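Local coordinates for protein seryl-tRNA synthetase (Pyrococcus horikoshii, PDB 2DQ0) that catalyses the ATP-dependent attachment of serine to tRNA(Ser), and probably also charges tRNA(Sec) with serine, at residues F202-L207 / H303-F308; Q307-R312 / E321-N326; V215-M220 / P251-P256. One frame throughout, in Å; residues are numbered along the deposited sequence.

Contact 1: F202-L207 / H303-F308; sequences FALDRL and HKVEQF. With SSA (5'-O-(N-(L-seryl)-sulfamoyl)adenosine), chain G.
Ala203 faces Val305 where the helical segment 202-207 runs almost in the same direction as the strand segment 303-308, their axes 8.7 Å apart at closest approach and 15° from parallel. The contact is buried and apolar, with no hydrogen bond across it. Val305 stands at its centre: its CG1 branch is swung anti to the backbone N (chi1 173°) and lies against Ala203 CB at 3.6 Å. Because the helix offers only a methyl here, the two backbones can come near, with Ala203 CA 6.5 Å from Val305 CA. Leu204 adds one branch from the side, its CD1 ending 4.1 Å from the same CG1 of Val305; beyond it, Leu204 also packs on Leu197 of the second subunit. One helical turn on from Ala203, Leu207 crosses Gln307 at about a right angle, its CD1 resting on the aliphatic CG of Gln307 at 3.6 Å.

The other side of the strand serves the ligand. Glu306 points away from the helix, and its bent chain holds the carboxylate against the seryl part of SSA: OE1 accepts from SSA OG at 2.7 Å, and OE2 from SSA N10 at 2.6 Å. Lys304, itself part of the pocket, makes a salt bridge from NZ to Glu306 OE1 whose hydrogen bond is weak, and also bonds Thr252; this probably steadies the carboxylate. A long helix behind an antiparallel strand whose far face reads the substrate is characteristic of the class II synthetase core, where the motif 1 helix backs motif 2 and the serine pocket.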
loop_
_atom_site.group_PDB
_atom_site.type_symbol
_atom_site.label_atom_id
_atom_site.label_comp_id
_atom_site.label_asym_id
_atom_site.label_seq_id
_atom_site.Cartn_x
_atom_site.Cartn_y
_atom_site.Cartn_z
ATOM N N PHE A 202 -20.511 -0.812 1.998
ATOM C CA PHE A 202 -21.641 -1.655 1.625
ATOM C C PHE A 202 -21.226 -3.135 1.706
ATOM O O PHE A 202 -21.825 -3.915 2.445
ATOM C CB PHE A 202 -22.096 -1.284 0.216
ATOM C CG PHE A 202 -23.037 -2.257 -0.403
ATOM C CD1 PHE A 202 -24.284 -2.496 0.156
ATOM C CD2 PHE A 202 -22.683 -2.930 -1.569
ATOM C CE1 PHE A 202 -25.165 -3.397 -0.444
ATOM C CE2 PHE A 202 -23.559 -3.834 -2.181
ATOM C CZ PHE A 202 -24.798 -4.068 -1.621
ATOM N N ALA A 203 -20.184 -3.512 0.968
ATOM C CA ALA A 203 -19.704 -4.892 0.981
ATOM C C ALA A 203 -19.441 -5.321 2.404
ATOM O O ALA A 203 -19.904 -6.359 2.859
ATOM C CB ALA A 203 -18.423 -5.019 0.172
ATOM N N LEU A 204 -18.671 -4.496 3.093
ATOM C CA LEU A 204 -18.304 -4.736 4.474
ATOM C C LEU A 204 -19.514 -5.009 5.360
ATOM O O LEU A 204 -19.528 -5.982 6.104
ATOM C CB LEU A 204 -17.548 -3.526 4.995
ATOM C CG LEU A 204 -16.341 -3.802 5.870
ATOM C CD1 LEU A 204 -15.592 -5.053 5.408
ATOM C CD2 LEU A 204 -15.445 -2.588 5.791
ATOM N N ASP A 205 -20.523 -4.148 5.265
ATOM C CA ASP A 205 -21.731 -4.274 6.071
ATOM C C ASP A 205 -22.469 -5.586 5.859
ATOM O O ASP A 205 -22.813 -6.301 6.807
ATOM C CB ASP A 205 -22.682 -3.104 5.779
ATOM C CG ASP A 205 -22.296 -1.830 6.522
ATOM O OD1 ASP A 205 -21.360 -1.846 7.362
ATOM O OD2 ASP A 205 -22.937 -0.796 6.270
ATOM N N ARG A 206 -22.709 -5.907 4.603
ATOM C CA ARG A 206 -23.420 -7.116 4.291
ATOM C C ARG A 206 -22.725 -8.392 4.763
ATOM O O ARG A 206 -23.383 -9.274 5.304
ATOM C CB ARG A 206 -23.687 -7.182 2.794
ATOM C CG ARG A 206 -25.150 -7.260 2.470
ATOM C CD ARG A 206 -25.848 -6.018 2.932
ATOM N NE ARG A 206 -26.983 -5.706 2.075
ATOM C CZ ARG A 206 -27.618 -4.537 2.093
ATOM N NH1 ARG A 206 -27.236 -3.567 2.932
ATOM N NH2 ARG A 206 -28.616 -4.317 1.246
ATOM N N LEU A 207 -21.416 -8.515 4.556
ATOM C CA LEU A 207 -20.718 -9.714 5.003
ATOM C C LEU A 207 -20.760 -9.773 6.520
ATOM O O LEU A 207 -20.880 -10.859 7.102
ATOM C CB LEU A 207 -19.272 -9.743 4.520
ATOM C CG LEU A 207 -19.056 -10.416 3.161
ATOM C CD1 LEU A 207 -19.362 -11.897 3.288
ATOM C CD2 LEU A 207 -19.933 -9.787 2.096
ATOM N N HIS A 303 -8.763 -1.198 -4.564
ATOM C CA HIS A 303 -9.316 -1.553 -3.269
ATOM C C HIS A 303 -10.232 -2.760 -3.414
ATOM O O HIS A 303 -10.975 -2.870 -4.398
ATOM C CB HIS A 303 -10.082 -0.359 -2.726
ATOM C CG HIS A 303 -9.211 0.814 -2.427
ATOM N ND1 HIS A 303 -9.687 2.106 -2.387
ATOM C CD2 HIS A 303 -7.893 0.886 -2.111
ATOM C CE1 HIS A 303 -8.700 2.924 -2.061
ATOM N NE2 HIS A 303 -7.601 2.210 -1.888
ATOM N N LYS A 304 -10.172 -3.671 -2.445
ATOM C CA LYS A 304 -11.011 -4.859 -2.472
ATOM C C LYS A 304 -11.458 -5.388 -1.113
ATOM O O LYS A 304 -10.663 -5.566 -0.204
ATOM C CB LYS A 304 -10.311 -5.978 -3.240
ATOM C CG LYS A 304 -11.162 -7.220 -3.401
ATOM C CD LYS A 304 -10.550 -8.197 -4.412
ATOM C CE LYS A 304 -9.108 -8.564 -4.038
ATOM N NZ LYS A 304 -9.004 -9.158 -2.664
ATOM N N VAL A 305 -12.758 -5.612 -0.987
ATOM C CA VAL A 305 -13.340 -6.172 0.220
ATOM C C VAL A 305 -13.319 -7.665 -0.096
ATOM O O VAL A 305 -13.903 -8.098 -1.095
ATOM C CB VAL A 305 -14.783 -5.687 0.403
ATOM C CG1 VAL A 305 -15.448 -6.402 1.578
ATOM C CG2 VAL A 305 -14.785 -4.190 0.625
ATOM N N GLU A 306 -12.651 -8.446 0.748
ATOM C CA GLU A 306 -12.484 -9.879 0.508
ATOM C C GLU A 306 -13.088 -10.846 1.523
ATOM O O GLU A 306 -12.991 -10.633 2.730
ATOM C CB GLU A 306 -10.978 -10.165 0.403
ATOM C CG GLU A 306 -10.600 -11.622 0.241
ATOM C CD GLU A 306 -10.595 -12.048 -1.199
ATOM O OE1 GLU A 306 -11.251 -11.367 -2.010
ATOM O OE2 GLU A 306 -9.941 -13.063 -1.518
ATOM N N GLN A 307 -13.678 -11.927 1.017
ATOM C CA GLN A 307 -14.251 -12.979 1.865
ATOM C C GLN A 307 -13.207 -14.083 1.988
ATOM O O GLN A 307 -12.648 -14.521 0.979
ATOM C CB GLN A 307 -15.480 -13.638 1.220
ATOM C CG GLN A 307 -16.720 -12.792 0.995
ATOM C CD GLN A 307 -17.770 -13.585 0.238
ATOM O OE1 GLN A 307 -18.006 -13.373 -0.963
ATOM N NE2 GLN A 307 -18.386 -14.530 0.928
ATOM N N PHE A 308 -12.942 -14.547 3.204
ATOM C CA PHE A 308 -11.999 -15.650 3.369
ATOM C C PHE A 308 -12.578 -16.601 4.400
ATOM O O PHE A 308 -13.101 -16.169 5.438
ATOM C CB PHE A 308 -10.639 -15.150 3.803
ATOM C CG PHE A 308 -9.554 -16.197 3.741
ATOM C CD1 PHE A 308 -9.442 -17.178 4.740
ATOM C CD2 PHE A 308 -8.602 -16.166 2.714
ATOM C CE1 PHE A 308 -8.394 -18.100 4.713
ATOM C CE2 PHE A 308 -7.553 -17.080 2.676
ATOM C CZ PHE A 308 -7.442 -18.054 3.679
HETATM N N10 SSA G . -8.345 -13.393 -3.541
HETATM C CA SSA G . -9.060 -13.679 -4.798
HETATM C CB SSA G . -10.541 -13.465 -4.641
HETATM O OG SSA G . -10.883 -12.078 -4.542
HETATM C C9 SSA G . -8.598 -12.816 -5.967
HETATM O O9 SSA G . -7.809 -11.890 -5.797
HETATM N N8 SSA G . -9.078 -13.133 -7.176
HETATM S S1 SSA G . -8.688 -12.248 -8.459
HETATM O O1S SSA G . -7.244 -12.380 -8.597
HETATM O O2S SSA G . -9.570 -12.689 -9.533
HETATM O "O5'" SSA G . -9.036 -10.782 -8.026
HETATM C "C5'" SSA G . -10.357 -10.476 -7.622
HETATM C "C4'" SSA G . -10.928 -9.335 -8.404
HETATM O "O4'" SSA G . -10.153 -8.137 -8.200
HETATM C "C3'" SSA G . -10.999 -9.464 -9.913
HETATM O "O3'" SSA G . -12.093 -10.283 -10.272
HETATM C "C2'" SSA G . -11.267 -8.013 -10.273
HETATM O "O2'" SSA G . -12.570 -7.572 -9.976
HETATM C "C1'" SSA G . -10.261 -7.311 -9.351
HETATM N N9 SSA G . -8.917 -7.193 -9.910
HETATM C C8 SSA G . -7.930 -8.156 -10.040
HETATM N N7 SSA G . -6.832 -7.710 -10.594
HETATM C C5 SSA G . -7.109 -6.370 -10.852
HETATM C C6 SSA G . -6.349 -5.331 -11.452
HETATM N N6 SSA G . -5.112 -5.504 -11.907
HETATM N N1 SSA G . -6.918 -4.090 -11.547
HETATM C C2 SSA G . -8.172 -3.918 -11.072
HETATM N N3 SSA G . -8.987 -4.827 -10.491
HETATM C C4 SSA G . -8.392 -6.041 -10.426
#

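Contact 2: Q307-R312 / E321-N326; sequences QFVYSR and EKIIRN
Gln307 and Ile323 meet in a buried helix-on-sheet contact: helix 316-333, which follows strand 301-311 after a short turn, doubles back over one side of the sheet. The axes of the two segments run 167° apart, nearly antiparallel, and approach to 10.0 Å. The backbones are nearest at Gln307 CA and Ile323 CA, 7.2 Å apart.

Gln307 does most of the reaching. With CG anti to its own carbonyl carbon (chi1 -65°) and the chain extended beyond, it lays its amide obliquely over the helix. The amide lies against CB and CG2 of Ile323, and its NE2 is 3.5 Å from Asn326 CB on the next helical turn. Gln307 OE1 lies 3.1 Å from the main-chain O of Ile323; both are acceptors, so this is not a hydrogen bond. Ile323 turns its CG2 methyl to the strand, where a second, apolar touch follows: Val309 CG2 meets Ile323 CG2 at 4.1 Å. Val309 also packs on Trp319, one turn earlier in the helix. A glycine in place of Gln307 would probably open a gap beside Ile323 CB and Asn326 CB, leaving the Val309 contact as the remaining touch from this strand segment.

Phe308, between the two contact-making strand residues, points away from this helix and packs on helix 254-259. Strand 301-311 is thus covered from two sides, and main-chain hydrogen bonds from Gln307 and Val309 to strand 398-406 knit it into the sheet. The pattern is that of the class II synthetase catalytic domain: the second strand of motif 2, followed by a helix folded back on the antiparallel sheet.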
loop_
_atom_site.group_PDB
_atom_site.type_symbol
_atom_site.label_atom_id
_atom_site.label_comp_id
_atom_site.label_asym_id
_atom_site.label_seq_id
_atom_site.Cartn_x
_atom_site.Cartn_y
_atom_site.Cartn_z
ATOM N N GLN A 307 -13.678 -11.927 1.017
ATOM C CA GLN A 307 -14.251 -12.979 1.865
ATOM C C GLN A 307 -13.207 -14.083 1.988
ATOM O O GLN A 307 -12.648 -14.521 0.979
ATOM C CB GLN A 307 -15.480 -13.638 1.220
ATOM C CG GLN A 307 -16.720 -12.792 0.995
ATOM C CD GLN A 307 -17.770 -13.585 0.238
ATOM O OE1 GLN A 307 -18.006 -13.373 -0.963
ATOM N NE2 GLN A 307 -18.386 -14.530 0.928
ATOM N N PHE A 308 -12.942 -14.547 3.204
ATOM C CA PHE A 308 -11.999 -15.650 3.369
ATOM C C PHE A 308 -12.578 -16.601 4.400
ATOM O O PHE A 308 -13.101 -16.169 5.438
ATOM C CB PHE A 308 -10.639 -15.150 3.803
ATOM C CG PHE A 308 -9.554 -16.197 3.741
ATOM C CD1 PHE A 308 -9.442 -17.178 4.740
ATOM C CD2 PHE A 308 -8.602 -16.166 2.714
ATOM C CE1 PHE A 308 -8.394 -18.100 4.713
ATOM C CE2 PHE A 308 -7.553 -17.080 2.676
ATOM C CZ PHE A 308 -7.442 -18.054 3.679
ATOM N N VAL A 309 -12.466 -17.897 4.098
ATOM C CA VAL A 309 -13.022 -18.973 4.910
ATOM C C VAL A 309 -12.112 -20.150 5.248
ATOM O O VAL A 309 -11.386 -20.684 4.396
ATOM C CB VAL A 309 -14.271 -19.559 4.212
ATOM C CG1 VAL A 309 -14.787 -20.771 4.963
ATOM C CG2 VAL A 309 -15.351 -18.503 4.122
ATOM N N TYR A 310 -12.172 -20.551 6.517
ATOM C CA TYR A 310 -11.435 -21.704 7.018
ATOM C C TYR A 310 -12.556 -22.638 7.408
ATOM O O TYR A 310 -13.366 -22.287 8.260
ATOM C CB TYR A 310 -10.657 -21.387 8.289
ATOM C CG TYR A 310 -9.443 -20.511 8.145
ATOM C CD1 TYR A 310 -9.562 -19.124 8.019
ATOM C CD2 TYR A 310 -8.163 -21.058 8.214
ATOM C CE1 TYR A 310 -8.431 -18.307 7.976
ATOM C CE2 TYR A 310 -7.023 -20.244 8.170
ATOM C CZ TYR A 310 -7.168 -18.871 8.054
ATOM O OH TYR A 310 -6.045 -18.067 8.027
ATOM N N SER A 311 -12.629 -23.811 6.789
ATOM C CA SER A 311 -13.683 -24.759 7.142
ATOM C C SER A 311 -13.169 -26.195 7.276
ATOM O O SER A 311 -11.985 -26.492 7.041
ATOM C CB SER A 311 -14.811 -24.736 6.099
ATOM O OG SER A 311 -14.483 -25.531 4.970
ATOM N N ARG A 312 -14.071 -27.082 7.679
ATOM C CA ARG A 312 -13.734 -28.489 7.792
ATOM C C ARG A 312 -13.763 -28.968 6.349
ATOM O O ARG A 312 -14.593 -28.524 5.560
ATOM C CB ARG A 312 -14.813 -29.238 8.572
ATOM C CG ARG A 312 -15.130 -28.638 9.913
ATOM C CD ARG A 312 -16.404 -29.215 10.519
ATOM N NE ARG A 312 -16.321 -29.125 11.970
ATOM C CZ ARG A 312 -15.536 -29.901 12.714
ATOM N NH1 ARG A 312 -14.785 -30.840 12.140
ATOM N NH2 ARG A 312 -15.458 -29.700 14.023
ATOM N N GLU A 321 -19.949 -22.656 -2.352
ATOM C CA GLU A 321 -21.219 -22.310 -2.916
ATOM C C GLU A 321 -21.856 -21.094 -2.245
ATOM O O GLU A 321 -22.590 -20.349 -2.889
ATOM C CB GLU A 321 -22.121 -23.531 -2.836
ATOM C CG GLU A 321 -22.961 -23.715 -4.060
ATOM C CD GLU A 321 -22.146 -23.808 -5.327
ATOM O OE1 GLU A 321 -21.313 -24.738 -5.442
ATOM O OE2 GLU A 321 -22.352 -22.942 -6.211
ATOM N N LYS A 322 -21.581 -20.875 -0.961
ATOM C CA LYS A 322 -22.179 -19.727 -0.282
ATOM C C LYS A 322 -21.471 -18.404 -0.585
ATOM O O LYS A 322 -22.134 -17.370 -0.779
ATOM C CB LYS A 322 -22.192 -19.912 1.230
ATOM C CG LYS A 322 -23.037 -21.043 1.765
ATOM C CD LYS A 322 -22.922 -21.045 3.289
ATOM C CE LYS A 322 -23.469 -22.309 3.913
ATOM N NZ LYS A 322 -23.067 -22.435 5.348
ATOM N N ILE A 323 -20.136 -18.417 -0.627
ATOM C CA ILE A 323 -19.441 -17.172 -0.885
ATOM C C ILE A 323 -19.735 -16.600 -2.260
ATOM O O ILE A 323 -19.920 -15.376 -2.388
ATOM C CB ILE A 323 -17.918 -17.282 -0.644
ATOM C CG1 ILE A 323 -17.265 -18.199 -1.662
ATOM C CG2 ILE A 323 -17.660 -17.757 0.775
ATOM C CD1 ILE A 323 -15.826 -18.526 -1.288
ATOM N N ILE A 324 -19.807 -17.448 -3.285
ATOM C CA ILE A 324 -20.128 -16.939 -4.625
ATOM C C ILE A 324 -21.529 -16.299 -4.618
ATOM O O ILE A 324 -21.764 -15.294 -5.293
ATOM C CB ILE A 324 -20.054 -18.056 -5.724
ATOM C CG1 ILE A 324 -20.295 -17.459 -7.114
ATOM C CG2 ILE A 324 -21.092 -19.129 -5.464
ATOM C CD1 ILE A 324 -19.238 -16.481 -7.595
ATOM N N ARG A 325 -22.445 -16.865 -3.833
ATOM C CA ARG A 325 -23.797 -16.327 -3.746
ATOM C C ARG A 325 -23.747 -15.021 -2.978
ATOM O O ARG A 325 -24.549 -14.107 -3.213
ATOM C CB ARG A 325 -24.733 -17.299 -3.026
ATOM C CG ARG A 325 -24.882 -18.667 -3.680
ATOM C CD ARG A 325 -25.921 -18.677 -4.784
ATOM N NE ARG A 325 -26.021 -19.981 -5.445
ATOM C CZ ARG A 325 -26.879 -20.247 -6.432
ATOM N NH1 ARG A 325 -27.712 -19.300 -6.870
ATOM N NH2 ARG A 325 -26.906 -21.455 -6.987
ATOM N N ASN A 326 -22.814 -14.938 -2.040
ATOM C CA ASN A 326 -22.673 -13.718 -1.253
ATOM C C ASN A 326 -22.261 -12.598 -2.185
ATOM O O ASN A 326 -22.767 -11.490 -2.058
ATOM C CB ASN A 326 -21.635 -13.893 -0.139
ATOM C CG ASN A 326 -22.164 -14.699 1.034
ATOM O OD1 ASN A 326 -21.415 -15.058 1.932
ATOM N ND2 ASN A 326 -23.456 -14.985 1.027
#

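Contact 3: V215-M220 / P251-P256; sequences VIPPYM and PTAEHP. With SSA (5'-O-(N-(L-seryl)-sulfamoyl)adenosine), chain G.
The rings of Pro217 and Pro256 cross obliquely at the heart of this buried contact, while the flat imidazole of His255 lies within segment 251-256, with the Thr252 CG2 methyl over one face, offset toward the rim, and the Glu254 carboxylate at its edge. Between the prolines, Pro217 CB meets Pro256 CB at 3.8 Å, and Pro217 CG comes to 3.9 Å from Pro256 CG. Two smaller touches flank this pair. Ala253 CB sits 4.3 Å from Pro217 CG, and Pro256 CB also approaches the main-chain O of Pro218 at 3.9 Å. No hydrogen bond joins the segments; the contact is made mainly by carbon atoms of the pyrrolidine rings and the Ala253 methyl.

On the far side, the turn entering helix 254-259 faces SSA. Thr252 OG1, anti to the backbone N of its residue (chi1 155°), accepts from Glu254 N at 2.9 Å with an N-H...O angle of 151°, a capping bond that ties the hydroxyl to the first turn. The same oxygen takes a weak hydrogen bond from the amino nitrogen N10 of SSA at 3.1 Å. Glu254 stretches out in an extended chain to bring OE1 to N10 as well, though the modelled separation is too short to be trusted in detail. Its second oxygen, OE2, is held by Gln381.

Segment 215-220 also lies at the dimer interface: Val215 and Ile216 extend the sheet antiparallel into the second subunit, and Gln301 of that subunit bonds Pro217 O and Tyr219 N. The strand leading to Pro217, after the long helix 190-209 and at the dimer interface, is consistent with class II motif 1; here it packs against the loop whose Thr252 and Glu254 meet the seryl amino group.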
loop_
_atom_site.group_PDB
_atom_site.type_symbol
_atom_site.label_atom_id
_atom_site.label_comp_id
_atom_site.label_asym_id
_atom_site.label_seq_id
_atom_site.Cartn_x
_atom_site.Cartn_y
_atom_site.Cartn_z
ATOM N N VAL A 215 -11.809 -7.346 9.016
ATOM C CA VAL A 215 -10.413 -7.134 9.315
ATOM C C VAL A 215 -9.649 -6.272 8.317
ATOM O O VAL A 215 -9.923 -6.283 7.120
ATOM C CB VAL A 215 -9.707 -8.492 9.508
ATOM C CG1 VAL A 215 -10.417 -9.538 8.712
ATOM C CG2 VAL A 215 -8.240 -8.412 9.116
ATOM N N ILE A 216 -8.734 -5.472 8.856
ATOM C CA ILE A 216 -7.830 -4.652 8.076
ATOM C C ILE A 216 -6.478 -5.341 8.363
ATOM O O ILE A 216 -5.912 -5.222 9.444
ATOM C CB ILE A 216 -7.780 -3.192 8.570
ATOM C CG1 ILE A 216 -9.076 -2.467 8.192
ATOM C CG2 ILE A 216 -6.551 -2.497 7.969
ATOM C CD1 ILE A 216 -9.207 -1.072 8.807
ATOM N N PRO A 217 -5.952 -6.083 7.391
ATOM C CA PRO A 217 -4.678 -6.794 7.559
ATOM C C PRO A 217 -3.449 -5.958 7.253
ATOM O O PRO A 217 -3.551 -4.786 6.910
ATOM C CB PRO A 217 -4.798 -7.897 6.531
ATOM C CG PRO A 217 -5.386 -7.088 5.358
ATOM C CD PRO A 217 -6.520 -6.331 6.051
ATOM N N PRO A 218 -2.258 -6.552 7.419
ATOM C CA PRO A 218 -1.030 -5.816 7.104
ATOM C C PRO A 218 -1.077 -5.736 5.565
ATOM O O PRO A 218 -1.637 -6.621 4.920
ATOM C CB PRO A 218 0.073 -6.758 7.591
ATOM C CG PRO A 218 -0.541 -7.412 8.747
ATOM C CD PRO A 218 -1.949 -7.723 8.265
ATOM N N TYR A 219 -0.510 -4.698 4.976
ATOM C CA TYR A 219 -0.546 -4.561 3.522
ATOM C C TYR A 219 0.765 -5.068 2.929
ATOM O O TYR A 219 0.897 -5.215 1.710
ATOM C CB TYR A 219 -0.759 -3.089 3.155
ATOM C CG TYR A 219 -2.078 -2.509 3.643
ATOM C CD1 TYR A 219 -2.228 -1.127 3.815
ATOM C CD2 TYR A 219 -3.174 -3.332 3.919
ATOM C CE1 TYR A 219 -3.437 -0.575 4.254
ATOM C CE2 TYR A 219 -4.397 -2.792 4.354
ATOM C CZ TYR A 219 -4.509 -1.412 4.518
ATOM O OH TYR A 219 -5.677 -0.864 4.966
ATOM N N MET A 220 1.729 -5.313 3.814
ATOM C CA MET A 220 3.046 -5.817 3.448
ATOM C C MET A 220 3.247 -7.058 4.293
ATOM O O MET A 220 3.061 -7.023 5.509
ATOM C CB MET A 220 4.162 -4.806 3.779
ATOM C CG MET A 220 4.142 -3.523 2.952
ATOM S SD MET A 220 5.573 -2.410 3.231
ATOM C CE MET A 220 5.069 -1.630 4.649
ATOM N N PRO A 251 -1.253 -8.652 -2.954
ATOM C CA PRO A 251 -2.033 -8.524 -4.190
ATOM C C PRO A 251 -3.512 -8.711 -3.921
ATOM O O PRO A 251 -4.333 -8.570 -4.811
ATOM C CB PRO A 251 -1.468 -9.638 -5.071
ATOM C CG PRO A 251 -1.141 -10.695 -4.073
ATOM C CD PRO A 251 -0.488 -9.916 -2.951
ATOM N N THR A 252 -3.839 -9.020 -2.675
ATOM C CA THR A 252 -5.213 -9.261 -2.245
ATOM C C THR A 252 -5.164 -9.547 -0.755
ATOM O O THR A 252 -4.187 -10.119 -0.283
ATOM C CB THR A 252 -5.819 -10.499 -2.940
ATOM O OG1 THR A 252 -6.865 -11.033 -2.124
ATOM C CG2 THR A 252 -4.777 -11.559 -3.163
ATOM N N ALA A 253 -6.206 -9.158 -0.019
ATOM C CA ALA A 253 -6.242 -9.373 1.424
ATOM C C ALA A 253 -6.225 -10.867 1.695
ATOM O O ALA A 253 -5.881 -11.302 2.793
ATOM C CB ALA A 253 -7.493 -8.729 2.038
ATOM N N GLU A 254 -6.605 -11.642 0.681
ATOM C CA GLU A 254 -6.609 -13.102 0.758
ATOM C C GLU A 254 -5.311 -13.644 1.390
ATOM O O GLU A 254 -5.361 -14.416 2.363
ATOM C CB GLU A 254 -6.761 -13.694 -0.646
ATOM C CG GLU A 254 -6.847 -15.202 -0.695
ATOM C CD GLU A 254 -6.426 -15.781 -2.030
ATOM O OE1 GLU A 254 -6.720 -15.151 -3.073
ATOM O OE2 GLU A 254 -5.818 -16.880 -2.036
ATOM N N HIS A 255 -4.164 -13.240 0.840
ATOM C CA HIS A 255 -2.857 -13.698 1.334
ATOM C C HIS A 255 -2.577 -13.441 2.814
ATOM O O HIS A 255 -2.202 -14.370 3.518
ATOM C CB HIS A 255 -1.719 -13.128 0.485
ATOM C CG HIS A 255 -1.783 -13.529 -0.955
ATOM N ND1 HIS A 255 -2.768 -14.364 -1.452
ATOM C CD2 HIS A 255 -0.960 -13.255 -1.995
ATOM C CE1 HIS A 255 -2.541 -14.590 -2.734
ATOM N NE2 HIS A 255 -1.451 -13.930 -3.086
ATOM N N PRO A 256 -2.713 -12.184 3.302
ATOM C CA PRO A 256 -2.455 -11.949 4.738
ATOM C C PRO A 256 -3.522 -12.632 5.608
ATOM O O PRO A 256 -3.258 -13.024 6.751
ATOM C CB PRO A 256 -2.477 -10.421 4.864
ATOM C CG PRO A 256 -3.310 -9.979 3.697
ATOM C CD PRO A 256 -2.869 -10.902 2.588
HETATM N N10 SSA G . -8.345 -13.393 -3.541
HETATM C CA SSA G . -9.060 -13.679 -4.798
HETATM C CB SSA G . -10.541 -13.465 -4.641
HETATM O OG SSA G . -10.883 -12.078 -4.542
HETATM C C9 SSA G . -8.598 -12.816 -5.967
HETATM O O9 SSA G . -7.809 -11.890 -5.797
HETATM N N8 SSA G . -9.078 -13.133 -7.176
HETATM S S1 SSA G . -8.688 -12.248 -8.459
HETATM O O1S SSA G . -7.244 -12.380 -8.597
HETATM O O2S SSA G . -9.570 -12.689 -9.533
HETATM O "O5'" SSA G . -9.036 -10.782 -8.026
HETATM C "C5'" SSA G . -10.357 -10.476 -7.622
HETATM C "C4'" SSA G . -10.928 -9.335 -8.404
HETATM O "O4'" SSA G . -10.153 -8.137 -8.200
HETATM C "C3'" SSA G . -10.999 -9.464 -9.913
HETATM O "O3'" SSA G . -12.093 -10.283 -10.272
HETATM C "C2'" SSA G . -11.267 -8.013 -10.273
HETATM O "O2'" SSA G . -12.570 -7.572 -9.976
HETATM C "C1'" SSA G . -10.261 -7.311 -9.351
HETATM N N9 SSA G . -8.917 -7.193 -9.910
HETATM C C8 SSA G . -7.930 -8.156 -10.040
HETATM N N7 SSA G . -6.832 -7.710 -10.594
HETATM C C5 SSA G . -7.109 -6.370 -10.852
HETATM C C6 SSA G . -6.349 -5.331 -11.452
HETATM N N6 SSA G . -5.112 -5.504 -11.907
HETATM N N1 SSA G . -6.918 -4.090 -11.547
HETATM C C2 SSA G . -8.172 -3.918 -11.072
HETATM N N3 SSA G . -8.987 -4.827 -10.491
HETATM C C4 SSA G . -8.392 -6.041 -10.426
#

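How the contacts relate
Along the chain, contact 3 is nested in the loop closed by contact 1, and contact 2 starts on the strand where contact 1 ends. The centres of contacts 1 and 2 are about 12 Å apart, those of 1 and 3 about 13 Å, and those of 2 and 3 about 17 Å. Strand 301-311 is the common element: contacts 1 and 2 share Gln307 and Phe308 on it, and Phe308 also packs on Glu254 of contact 3. Helix 190-209 of contact 1 leads straight into strand 213-216 of contact 3, and both contacts reach SSA and the second subunit, so substrate pocket and dimer interface are built on one sheet.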